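Local coordinates for coatomer subunit delta (PDB 5FJZ), which is a subunit of the coatomer vesicle coat, probably acting in retrograde Golgi-to-ER transport, and carries the mu-homology domain described here, which takes part in binding Dsl1, at residues H34-K39 with S119-T124; T127-S132 with Q136-I141; I142-V147 with I192-I197; I209-P212 with A216-P219. All coordinates share one frame; numbering follows the deposited sequence.

Interaction 1. Residues H34-K39 with S119-T124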
loop_
_atom_site.group_PDB
_atom_site.type_symbol
_atom_site.label_atom_id
_atom_site.label_comp_id
_atom_site.label_asym_id
_atom_site.label_seq_id
_atom_site.Cartn_x
_atom_site.Cartn_y
_atom_site.Cartn_z
ATOM N N HIS A 34 -2.217 19.865 -16.452
ATOM C CA HIS A 34 -3.315 19.604 -15.509
ATOM C C HIS A 34 -3.084 19.862 -14.049
ATOM O O HIS A 34 -3.922 20.453 -13.406
ATOM C CB HIS A 34 -3.725 18.117 -15.725
ATOM C CG HIS A 34 -4.761 17.631 -14.781
ATOM N ND1 HIS A 34 -4.429 16.944 -13.621
ATOM C CD2 HIS A 34 -6.101 17.761 -14.786
ATOM C CE1 HIS A 34 -5.526 16.729 -12.945
ATOM N NE2 HIS A 34 -6.559 17.196 -13.636
ATOM N N SER A 35 -1.871 19.542 -13.535
ATOM C CA SER A 35 -1.606 19.603 -12.130
ATOM C C SER A 35 -0.220 19.274 -11.885
ATOM O O SER A 35 0.479 18.725 -12.776
ATOM C CB SER A 35 -2.435 18.577 -11.336
ATOM O OG SER A 35 -2.204 17.267 -11.867
ATOM N N SER A 36 0.238 19.639 -10.688
ATOM C CA SER A 36 1.535 19.343 -10.223
ATOM C C SER A 36 1.560 19.367 -8.688
ATOM O O SER A 36 0.755 20.009 -8.022
ATOM C CB SER A 36 2.680 20.197 -10.865
ATOM O OG SER A 36 2.456 21.594 -10.678
ATOM N N GLU A 37 2.539 18.678 -8.140
ATOM C CA GLU A 37 2.725 18.586 -6.722
ATOM C C GLU A 37 4.146 18.251 -6.406
ATOM O O GLU A 37 4.725 17.266 -6.901
ATOM C CB GLU A 37 1.781 17.562 -6.113
ATOM C CG GLU A 37 2.000 17.317 -4.604
ATOM C CD GLU A 37 1.347 16.027 -4.109
ATOM O OE1 GLU A 37 1.429 14.957 -4.779
ATOM O OE2 GLU A 37 0.716 16.087 -3.038
ATOM N N LEU A 38 4.757 19.101 -5.605
ATOM C CA LEU A 38 6.114 18.962 -5.158
ATOM C C LEU A 38 6.113 18.585 -3.660
ATOM O O LEU A 38 5.532 19.294 -2.850
ATOM C CB LEU A 38 6.890 20.261 -5.423
ATOM C CG LEU A 38 8.352 20.592 -5.025
ATOM C CD1 LEU A 38 8.796 20.341 -3.529
ATOM C CD2 LEU A 38 9.404 20.024 -5.967
ATOM N N LYS A 39 6.911 17.602 -3.294
ATOM C CA LYS A 39 7.080 17.213 -1.877
ATOM C C LYS A 39 8.457 17.268 -1.518
ATOM O O LYS A 39 9.344 16.848 -2.326
ATOM C CB LYS A 39 6.527 15.796 -1.685
ATOM C CG LYS A 39 5.033 15.730 -1.827
ATOM C CD LYS A 39 4.533 14.269 -1.832
ATOM C CE LYS A 39 3.986 13.831 -0.497
ATOM N NZ LYS A 39 2.962 12.742 -0.698
ATOM N N SER A 119 4.857 26.692 -12.554
ATOM C CA SER A 119 5.836 27.138 -11.589
ATOM C C SER A 119 6.605 26.044 -10.886
ATOM O O SER A 119 7.796 26.239 -10.489
ATOM C CB SER A 119 5.216 28.128 -10.565
ATOM O OG SER A 119 4.178 27.496 -9.861
ATOM N N LEU A 120 6.005 24.854 -10.785
ATOM C CA LEU A 120 6.676 23.746 -10.125
ATOM C C LEU A 120 7.300 22.720 -11.066
ATOM O O LEU A 120 7.803 21.703 -10.570
ATOM C CB LEU A 120 5.639 22.961 -9.290
ATOM C CG LEU A 120 5.247 23.387 -7.866
ATOM C CD1 LEU A 120 5.744 24.695 -7.307
ATOM C CD2 LEU A 120 3.836 22.974 -7.405
ATOM N N ILE A 121 7.161 22.911 -12.387
ATOM C CA ILE A 121 7.525 21.873 -13.382
ATOM C C ILE A 121 8.951 22.089 -13.910
ATOM O O ILE A 121 9.234 23.166 -14.453
ATOM C CB ILE A 121 6.407 21.860 -14.426
ATOM C CG1 ILE A 121 5.159 21.228 -13.694
ATOM C CG2 ILE A 121 6.804 21.135 -15.692
ATOM C CD1 ILE A 121 3.865 21.192 -14.477
ATOM N N PRO A 122 9.840 21.123 -13.714
ATOM C CA PRO A 122 11.154 21.254 -14.309
ATOM C C PRO A 122 11.182 20.905 -15.844
ATOM O O PRO A 122 12.096 21.323 -16.537
ATOM C CB PRO A 122 11.972 20.257 -13.539
ATOM C CG PRO A 122 10.999 19.179 -13.156
ATOM C CD PRO A 122 9.686 19.848 -12.939
ATOM N N LEU A 123 10.295 20.033 -16.266
ATOM C CA LEU A 123 10.280 19.466 -17.632
ATOM C C LEU A 123 8.882 19.410 -18.194
ATOM O O LEU A 123 8.037 18.644 -17.723
ATOM C CB LEU A 123 10.940 18.113 -17.623
ATOM C CG LEU A 123 11.169 17.464 -18.963
ATOM C CD1 LEU A 123 12.365 18.015 -19.660
ATOM C CD2 LEU A 123 11.319 15.950 -18.755
ATOM N N THR A 124 8.581 20.227 -19.204
ATOM C CA THR A 124 7.280 20.247 -19.851
ATOM C C THR A 124 7.274 19.245 -20.959
ATOM O O THR A 124 8.297 18.922 -21.483
ATOM C CB THR A 124 6.924 21.665 -20.398
ATOM O OG1 THR A 124 7.994 22.144 -21.163
ATOM C CG2 THR A 124 6.792 22.656 -19.261
HETATM O O HOH W 1 3.710 23.794 -11.903
#
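Ser36 meets Leu120 and Ile121 in a buried contact between strand 33-46 and the loop that leads into strand 123-131. The van der Waals part is carried largely by Ser36, with Leu38 adding a looser touch. The serine CB lies alongside the long branch of the isoleucine, 3.9 Å from Ile121 CG1 and no further from CD1. On the leucine, the approach is made by Leu120 CB, 3.7 Å from Ser36 OG, and by Leu120 CD2 at a similar range. Two residues on, Leu38 also points its CB at the loop, with Leu38 CB to Leu120 CG at 4.3 Å. Ile121 also packs on Phe27 and Tyr267, and Leu120 on Ala113.

The polar part passes through water 1. This water donates to Ser36 OG at 2.8 Å and accepts from Leu120 N, also at 2.8 Å. The hydroxyl is brought there by a chi1 of 57°, which sets OG between the backbone N and the carbonyl carbon of Ser36.

His34 and Ser35 turn away from the loop and form a classic beta bulge opposite Glu26; His34 NE2 bonds to Arg110 O of the second subunit.

Both segments belong to the mu-homology domain and to its experimentally mapped Dsl1-interacting region, where this contact joins a strand of the large mixed sheet to the lead-in of the four-stranded one. The nearest CA atoms, those of Ser36 and Leu120, are 6.8 Å apart, too far for direct strand pairing. The chemistry therefore implies a loop laid against a sheet by mixed packing of a serine and aliphatic side chains, with one backbone N-H satisfied by a water shared with a serine hydroxyl.

Interaction 2. Residues T127-S132 with Q136-I141. Unlike the reference sequence in segment 127-132: Ala128 (reference Trp).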
loop_
_atom_site.group_PDB
_atom_site.type_symbol
_atom_site.label_atom_id
_atom_site.label_comp_id
_atom_site.label_asym_id
_atom_site.label_seq_id
_atom_site.Cartn_x
_atom_site.Cartn_y
_atom_site.Cartn_z
ATOM N N THR A 127 2.898 15.677 -26.708
ATOM C CA THR A 127 3.004 14.531 -27.610
ATOM C C THR A 127 2.270 14.796 -28.913
ATOM O O THR A 127 1.260 15.491 -28.927
ATOM C CB THR A 127 2.502 13.235 -26.957
ATOM O OG1 THR A 127 1.113 13.285 -26.672
ATOM C CG2 THR A 127 3.211 12.963 -25.655
ATOM N N ALA A 128 2.751 14.131 -29.972
ATOM C CA ALA A 128 2.099 14.116 -31.268
ATOM C C ALA A 128 2.164 12.694 -31.781
ATOM O O ALA A 128 3.155 12.029 -31.679
ATOM C CB ALA A 128 2.796 15.074 -32.197
ATOM N N VAL A 129 1.042 12.193 -32.226
ATOM C CA VAL A 129 0.944 10.804 -32.644
ATOM C C VAL A 129 0.276 10.736 -34.033
ATOM O O VAL A 129 -0.644 11.485 -34.282
ATOM C CB VAL A 129 0.136 10.023 -31.611
ATOM C CG1 VAL A 129 -0.165 8.627 -32.135
ATOM C CG2 VAL A 129 0.883 9.929 -30.286
ATOM N N SER A 130 0.708 9.809 -34.882
ATOM C CA SER A 130 0.020 9.534 -36.144
ATOM C C SER A 130 0.289 8.075 -36.587
ATOM O O SER A 130 1.274 7.475 -36.182
ATOM C CB SER A 130 0.457 10.553 -37.199
ATOM O OG SER A 130 1.830 10.335 -37.494
ATOM N N PRO A 131 -0.612 7.497 -37.402
ATOM C CA PRO A 131 -0.482 6.093 -37.766
ATOM C C PRO A 131 0.776 5.905 -38.526
ATOM O O PRO A 131 1.120 6.771 -39.284
ATOM C CB PRO A 131 -1.702 5.837 -38.660
ATOM C CG PRO A 131 -2.731 6.826 -38.200
ATOM C CD PRO A 131 -1.943 8.056 -37.782
ATOM N N SER A 132 1.477 4.822 -38.294
ATOM C CA SER A 132 2.734 4.596 -38.969
ATOM C C SER A 132 2.551 4.019 -40.362
ATOM O O SER A 132 1.531 3.432 -40.695
ATOM C CB SER A 132 3.694 3.735 -38.154
ATOM O OG SER A 132 3.451 2.355 -38.306
ATOM N N GLN A 136 2.348 -1.806 -37.516
ATOM C CA GLN A 136 0.919 -1.778 -37.156
ATOM C C GLN A 136 0.728 -0.981 -35.840
ATOM O O GLN A 136 0.544 -1.516 -34.721
ATOM C CB GLN A 136 0.390 -3.189 -37.075
ATOM C CG GLN A 136 -1.143 -3.296 -36.903
ATOM C CD GLN A 136 -2.060 -2.645 -37.981
ATOM O OE1 GLN A 136 -2.989 -3.308 -38.477
ATOM N NE2 GLN A 136 -1.866 -1.349 -38.292
ATOM N N GLY A 137 0.774 0.333 -35.992
ATOM C CA GLY A 137 0.919 1.183 -34.812
ATOM C C GLY A 137 1.229 2.592 -35.214
ATOM O O GLY A 137 0.643 3.085 -36.171
ATOM N N PHE A 138 2.069 3.245 -34.424
ATOM C CA PHE A 138 2.083 4.679 -34.412
ATOM C C PHE A 138 3.456 5.325 -34.376
ATOM O O PHE A 138 4.378 4.828 -33.780
ATOM C CB PHE A 138 1.226 5.181 -33.243
ATOM C CG PHE A 138 -0.226 4.734 -33.287
ATOM C CD1 PHE A 138 -0.587 3.503 -32.807
ATOM C CD2 PHE A 138 -1.217 5.553 -33.860
ATOM C CE1 PHE A 138 -1.891 3.048 -32.871
ATOM C CE2 PHE A 138 -2.543 5.131 -33.899
ATOM C CZ PHE A 138 -2.870 3.861 -33.421
ATOM N N ASP A 139 3.555 6.473 -35.062
ATOM C CA ASP A 139 4.706 7.308 -35.084
ATOM C C ASP A 139 4.452 8.375 -33.997
ATOM O O ASP A 139 3.490 9.151 -34.040
ATOM C CB ASP A 139 4.971 7.980 -36.462
ATOM C CG ASP A 139 5.293 6.997 -37.576
ATOM O OD1 ASP A 139 5.801 5.881 -37.385
ATOM O OD2 ASP A 139 5.051 7.345 -38.732
ATOM N N VAL A 140 5.248 8.302 -32.942
ATOM C CA VAL A 140 5.128 9.133 -31.801
ATOM C C VAL A 140 6.211 10.131 -31.734
ATOM O O VAL A 140 7.386 9.796 -31.951
ATOM C CB VAL A 140 5.215 8.280 -30.502
ATOM C CG1 VAL A 140 5.060 9.140 -29.273
ATOM C CG2 VAL A 140 4.141 7.185 -30.514
ATOM N N ILE A 141 5.866 11.349 -31.322
ATOM C CA ILE A 141 6.836 12.345 -30.999
ATOM C C ILE A 141 6.521 12.898 -29.598
ATOM O O ILE A 141 5.414 13.366 -29.321
ATOM C CB ILE A 141 6.815 13.541 -32.040
ATOM C CG1 ILE A 141 7.153 13.037 -33.436
ATOM C CG2 ILE A 141 7.750 14.669 -31.579
ATOM C CD1 ILE A 141 7.179 14.107 -34.545
HETATM O O HOH W 2 3.819 11.714 -34.997
#
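Val129 places CG1 opposite its own backbone N (chi1 171°), while Phe138 holds its ring beside the backbone N (chi1 -59°); these two settings bring Val129 CG1 to within 3.7 Å of Phe138 CD2. The two side chains meet at a slant rather than stacking. On the face that carries Val129 and Val140, Val129 CG2 approaches Val140 CG2 at 4.3 Å, and Leu217 and Tyr218 pack on Val129 from the loop between strands 202-210 and 220-229.

The backbone is an antiparallel beta hairpin, its strand axes at 154°. Ala128, where the reference sequence has tryptophan, forms a hydrogen-bonded pair with Ile141, the bond from Ile141 N to Ala128 O being 2.8 Å. Ser130 and Asp139 form the next such pair, with Asp139 N 2.7 Å from Ser130 O. Near the turn Ser132 N donates to Gly137 O at 2.9 Å. Asp139 O takes two bonds, one from Ser130 N and one from water 2 at 2.8 Å.

The Asp139 carboxylate leans closely on Ser132, with Asp139 OD1 3.1 Å from Ser132 CB, but the polar partner of OD1 is Thr208 OG1 on strand 202-210. Shortening this aspartate to an alanine would probably leave the Thr208 hydroxyl without its carboxylate mate and open a gap beside Ser132.

The hairpin thus has two unlike faces. Val129 and Val140 form an apolar side, whereas Ser130 and Asp139 form a polar one beside Ala128 and Ile141, so backbone bonds set the register while the side chains fit each face to different surroundings.

Interaction 3. Residues I142-V147 with I192-I197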
loop_
_atom_site.group_PDB
_atom_site.type_symbol
_atom_site.label_atom_id
_atom_site.label_comp_id
_atom_site.label_asym_id
_atom_site.label_seq_id
_atom_site.Cartn_x
_atom_site.Cartn_y
_atom_site.Cartn_z
ATOM N N ILE A 142 7.498 12.793 -28.744
ATOM C CA ILE A 142 7.443 13.395 -27.439
ATOM C C ILE A 142 8.356 14.592 -27.466
ATOM O O ILE A 142 9.604 14.485 -27.572
ATOM C CB ILE A 142 7.924 12.413 -26.298
ATOM C CG1 ILE A 142 7.105 11.149 -26.325
ATOM C CG2 ILE A 142 7.721 13.143 -24.946
ATOM C CD1 ILE A 142 7.612 10.012 -25.401
ATOM N N GLU A 143 7.765 15.736 -27.193
ATOM C CA GLU A 143 8.527 16.958 -27.068
ATOM C C GLU A 143 8.620 17.412 -25.667
ATOM O O GLU A 143 7.693 17.380 -24.941
ATOM C CB GLU A 143 7.846 18.079 -27.865
ATOM C CG GLU A 143 8.146 17.870 -29.335
ATOM C CD GLU A 143 7.430 18.831 -30.224
ATOM O OE1 GLU A 143 6.339 19.330 -29.819
ATOM O OE2 GLU A 143 7.995 19.078 -31.322
ATOM N N TYR A 144 9.810 17.767 -25.298
ATOM C CA TYR A 144 10.136 18.168 -23.946
ATOM C C TYR A 144 10.906 19.486 -23.928
ATOM O O TYR A 144 11.657 19.821 -24.870
ATOM C CB TYR A 144 10.931 17.069 -23.278
ATOM C CG TYR A 144 12.158 16.557 -24.028
ATOM C CD1 TYR A 144 13.385 17.206 -23.942
ATOM C CD2 TYR A 144 12.092 15.387 -24.748
ATOM C CE1 TYR A 144 14.496 16.758 -24.668
ATOM C CE2 TYR A 144 13.201 14.895 -25.415
ATOM C CZ TYR A 144 14.385 15.596 -25.406
ATOM O OH TYR A 144 15.499 15.100 -26.107
ATOM N N GLU A 145 10.735 20.248 -22.845
ATOM C CA GLU A 145 11.491 21.430 -22.588
ATOM C C GLU A 145 11.857 21.504 -21.109
ATOM O O GLU A 145 10.970 21.409 -20.245
ATOM C CB GLU A 145 10.710 22.706 -22.965
ATOM C CG GLU A 145 11.581 23.928 -22.717
ATOM C CD GLU A 145 11.183 25.165 -23.472
ATOM O OE1 GLU A 145 9.965 25.415 -23.593
ATOM O OE2 GLU A 145 12.127 25.880 -23.931
ATOM N N SER A 146 13.143 21.588 -20.837
ATOM C CA SER A 146 13.690 21.745 -19.513
ATOM C C SER A 146 13.798 23.187 -19.140
ATOM O O SER A 146 14.277 24.002 -19.939
ATOM C CB SER A 146 15.066 21.152 -19.444
ATOM O OG SER A 146 15.689 21.371 -18.163
ATOM N N VAL A 147 13.407 23.507 -17.916
ATOM C CA VAL A 147 13.759 24.793 -17.324
ATOM C C VAL A 147 14.837 24.703 -16.229
ATOM O O VAL A 147 15.107 25.626 -15.516
ATOM C CB VAL A 147 12.491 25.527 -16.847
ATOM C CG1 VAL A 147 11.492 25.676 -17.997
ATOM C CG2 VAL A 147 11.859 24.846 -15.664
ATOM N N ILE A 192 12.251 3.749 -23.048
ATOM C CA ILE A 192 13.285 4.348 -23.930
ATOM C C ILE A 192 14.033 5.371 -23.152
ATOM O O ILE A 192 13.450 6.294 -22.573
ATOM C CB ILE A 192 12.688 5.036 -25.223
ATOM C CG1 ILE A 192 11.895 4.023 -26.004
ATOM C CG2 ILE A 192 13.878 5.644 -26.003
ATOM C CD1 ILE A 192 10.936 4.634 -27.056
ATOM N N LYS A 193 15.343 5.273 -23.166
ATOM C CA LYS A 193 16.159 6.183 -22.457
ATOM C C LYS A 193 16.823 7.124 -23.357
ATOM O O LYS A 193 17.369 6.722 -24.378
ATOM C CB LYS A 193 17.249 5.417 -21.743
ATOM C CG LYS A 193 18.287 6.231 -20.989
ATOM C CD LYS A 193 18.932 5.435 -19.830
ATOM C CE LYS A 193 20.350 5.036 -20.118
ATOM N NZ LYS A 193 20.533 4.229 -21.333
ATOM N N ILE A 194 16.906 8.360 -22.919
ATOM C CA ILE A 194 17.705 9.369 -23.565
ATOM C C ILE A 194 18.887 9.720 -22.667
ATOM O O ILE A 194 18.745 9.858 -21.438
ATOM C CB ILE A 194 16.811 10.581 -23.940
ATOM C CG1 ILE A 194 16.524 10.472 -25.424
ATOM C CG2 ILE A 194 17.447 11.934 -23.713
ATOM C CD1 ILE A 194 15.247 11.184 -25.762
ATOM N N SER A 195 20.051 9.869 -23.261
ATOM C CA SER A 195 21.277 10.107 -22.494
ATOM C C SER A 195 21.324 11.394 -21.719
ATOM O O SER A 195 21.726 11.401 -20.557
ATOM C CB SER A 195 22.493 10.043 -23.438
ATOM O OG SER A 195 23.510 9.303 -22.817
ATOM N N LYS A 196 20.867 12.491 -22.338
ATOM C CA LYS A 196 20.869 13.800 -21.730
ATOM C C LYS A 196 19.734 14.689 -22.214
ATOM O O LYS A 196 19.378 14.657 -23.407
ATOM C CB LYS A 196 22.147 14.585 -22.123
ATOM C CG LYS A 196 23.459 13.999 -21.598
ATOM C CD LYS A 196 24.637 14.736 -22.228
ATOM C CE LYS A 196 25.890 13.870 -22.318
ATOM N NZ LYS A 196 26.545 13.687 -20.989
ATOM N N ILE A 197 19.290 15.539 -21.326
ATOM C CA ILE A 197 18.499 16.740 -21.624
ATOM C C ILE A 197 19.269 17.925 -21.066
ATOM O O ILE A 197 19.323 18.128 -19.849
ATOM C CB ILE A 197 17.066 16.762 -21.072
ATOM C CG1 ILE A 197 16.304 15.566 -21.612
ATOM C CG2 ILE A 197 16.313 18.049 -21.502
ATOM C CD1 ILE A 197 14.861 15.455 -21.077
HETATM O O HOH W 3 17.850 16.011 -25.330
HETATM O O HOH W 4 17.907 19.794 -18.167
#
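Tyr144 presents one face of its ring to Ile197, whose CD1 sits 4.0 Å from the ring centroid and 24° off the normal, a CH-pi contact displaced toward the rim. The two side chains slant across each other: CD1 lies over the face, and Ile197 CG1 comes to 3.7 Å of Tyr144 CE1. A chi1 of 52° turns the tyrosine ring into the space between backbone N and carbonyl carbon, the crowded position, and out toward strand 196-197. Ile194 approaches the phenol end from the opposite direction, though it was modelled in two conformers and its touch is less certain.

Two residues on, Ser146 CB packs 3.9 Å from Ile197 CG2. Two waters bridge the polar ends. Water 3 bonds to Tyr144 OH at 2.6 Å and donates to Lys196 O at 2.8 Å. Water 4 links Ser146 OG with Ile197 O, and Ser146 OG also bonds to Leu148 N.

Were Tyr144 replaced by an alanine, Ile197 CD1 would probably face a gap and water 3 would lose its phenol partner.

Strand 137-146 belongs to a four-stranded antiparallel sheet. Its main partner, Ile197, lies on strand 196-197, which pairs with 152-153 in a small sheet of its own, just past the corner at Ser195 where the chain leaves strand 190-194 of the large mixed sheet. Such packing between sheets, with the chain passing from one to another, fits the beta-sandwich architecture of mu-homology domains.

Interaction 4. Residues I209-P212 with A216-P219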
loop_
_atom_site.group_PDB
_atom_site.type_symbol
_atom_site.label_atom_id
_atom_site.label_comp_id
_atom_site.label_asym_id
_atom_site.label_seq_id
_atom_site.Cartn_x
_atom_site.Cartn_y
_atom_site.Cartn_z
ATOM N N ILE A 209 6.106 2.623 -32.675
ATOM C CA ILE A 209 5.779 1.543 -31.761
ATOM C C ILE A 209 4.440 0.984 -32.131
ATOM O O ILE A 209 3.519 1.710 -32.501
ATOM C CB ILE A 209 5.820 2.038 -30.271
ATOM C CG1 ILE A 209 5.722 0.854 -29.298
ATOM C CG2 ILE A 209 4.718 3.046 -29.989
ATOM C CD1 ILE A 209 6.101 1.259 -27.839
ATOM N N GLU A 210 4.291 -0.344 -32.013
ATOM C CA GLU A 210 2.988 -1.022 -32.222
ATOM C C GLU A 210 2.034 -0.837 -31.053
ATOM O O GLU A 210 2.447 -1.005 -29.931
ATOM C CB GLU A 210 3.165 -2.532 -32.373
ATOM C CG GLU A 210 3.709 -2.991 -33.707
ATOM C CD GLU A 210 3.676 -4.507 -33.838
ATOM O OE1 GLU A 210 3.472 -5.210 -32.804
ATOM O OE2 GLU A 210 3.851 -4.992 -34.979
ATOM N N ALA A 211 0.771 -0.528 -31.337
ATOM C CA ALA A 211 -0.276 -0.504 -30.374
ATOM C C ALA A 211 -1.577 -0.737 -31.097
ATOM O O ALA A 211 -1.690 -0.418 -32.281
ATOM C CB ALA A 211 -0.321 0.876 -29.691
ATOM N N PRO A 212 -2.608 -1.224 -30.375
ATOM C CA PRO A 212 -3.875 -1.524 -31.031
ATOM C C PRO A 212 -4.741 -0.325 -31.373
ATOM O O PRO A 212 -5.522 -0.396 -32.319
ATOM C CB PRO A 212 -4.592 -2.444 -30.020
ATOM C CG PRO A 212 -3.913 -2.256 -28.712
ATOM C CD PRO A 212 -2.523 -1.783 -29.021
ATOM N N ALA A 216 -4.194 3.574 -26.282
ATOM C CA ALA A 216 -3.421 2.555 -25.617
ATOM C C ALA A 216 -1.998 2.981 -25.353
ATOM O O ALA A 216 -1.276 2.394 -24.532
ATOM C CB ALA A 216 -3.371 1.300 -26.482
ATOM N N LEU A 217 -1.576 4.035 -26.054
ATOM C CA LEU A 217 -0.244 4.536 -25.876
ATOM C C LEU A 217 -0.149 5.368 -24.595
ATOM O O LEU A 217 0.930 5.827 -24.264
ATOM C CB LEU A 217 0.148 5.410 -27.088
ATOM C CG LEU A 217 0.246 4.813 -28.481
ATOM C CD1 LEU A 217 0.350 5.973 -29.499
ATOM C CD2 LEU A 217 1.458 3.943 -28.583
ATOM N N TYR A 218 -1.285 5.652 -23.927
ATOM C CA TYR A 218 -1.294 6.548 -22.784
ATOM C C TYR A 218 -1.783 5.823 -21.501
ATOM O O TYR A 218 -2.505 4.834 -21.621
ATOM C CB TYR A 218 -2.200 7.747 -23.075
ATOM C CG TYR A 218 -1.678 8.609 -24.155
ATOM C CD1 TYR A 218 -0.780 9.611 -23.912
ATOM C CD2 TYR A 218 -2.153 8.456 -25.458
ATOM C CE1 TYR A 218 -0.275 10.392 -24.970
ATOM C CE2 TYR A 218 -1.637 9.182 -26.511
ATOM C CZ TYR A 218 -0.710 10.146 -26.267
ATOM O OH TYR A 218 -0.240 10.907 -27.319
ATOM N N PRO A 219 -1.358 6.242 -20.287
ATOM C CA PRO A 219 -0.405 7.325 -19.946
ATOM C C PRO A 219 1.060 7.033 -20.324
ATOM O O PRO A 219 1.585 5.925 -20.151
ATOM C CB PRO A 219 -0.625 7.504 -18.469
ATOM C CG PRO A 219 -1.085 6.130 -17.938
ATOM C CD PRO A 219 -1.756 5.437 -19.088
#
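Leu217 CD2 touches two residues of the segment 209-212 at once, Ile209 CG2 and Ala211 CB, each at 3.7 Å. These alternate residues point toward the 216-219 segment, while Glu210 between them turns away. Ile209 and Leu217 run past one another in opposite directions. In the isoleucine CG1 is opposite the backbone N (chi1 -170°), which leaves the short branch, CG2, between N and the carbonyl carbon, where it meets Leu217 CD2. Further along, Ala211 CB faces Ala216 CB at 4.4 Å, and the ring of Pro212 comes in through CD, 4.1 Å from Ala216 CB. All four touches are between carbon atoms.

The position of Leu217 depends on its torsions. Its CB leaves to the side, and a chi1 of -63° carries CG and CD2 to the strand end. Ala216 and Leu217 lie at the end of a short 3-10 segment, and these consecutive side chains share Ala211; Ala216 also meets Pro212, and Leu217 also meets Ile209.

Outward from this shell, Leu217 also packs on Val129, Phe138 and Val140 of the neighbouring hairpin, and Ile209 is paired with Phe138 through the backbone and rests on Val161 and Pro163. The next residue, Tyr218, is tied elsewhere: its OH bonds to Thr127 OG1 and its ring makes a cation-pi contact with Arg29. A cis peptide then leads to Pro219, at the entry to strand 220-229.

The chemistry implies that apolar packing joins these two segments directly, while the pairing of Ile209 with Phe138 and the links of Tyr218 probably set the position of the two ends.

How the interactions relate
Following the chain from the N terminus, interaction 1 closes the longest excursion, 79 residues, bringing the loop before strand 123-131 back to strand 33-46 of the mixed sheet. Interaction 2 closes a tight hairpin from that strand, and interaction 3 brings the hairpin's second strand against 192-197 after 44 residues. Interaction 4 closes the short loop between strands 202-210 and 220-229, with three residues between its segments. The four follow in series; none nests in or crosses another. Interactions 1 and 3 meet where Thr124 N probably bonds Glu145 O, and both join parts of different sheets. Interaction 2 builds the hairpin, and interaction 4, its centre about 9 Å away, packs the later loop on it.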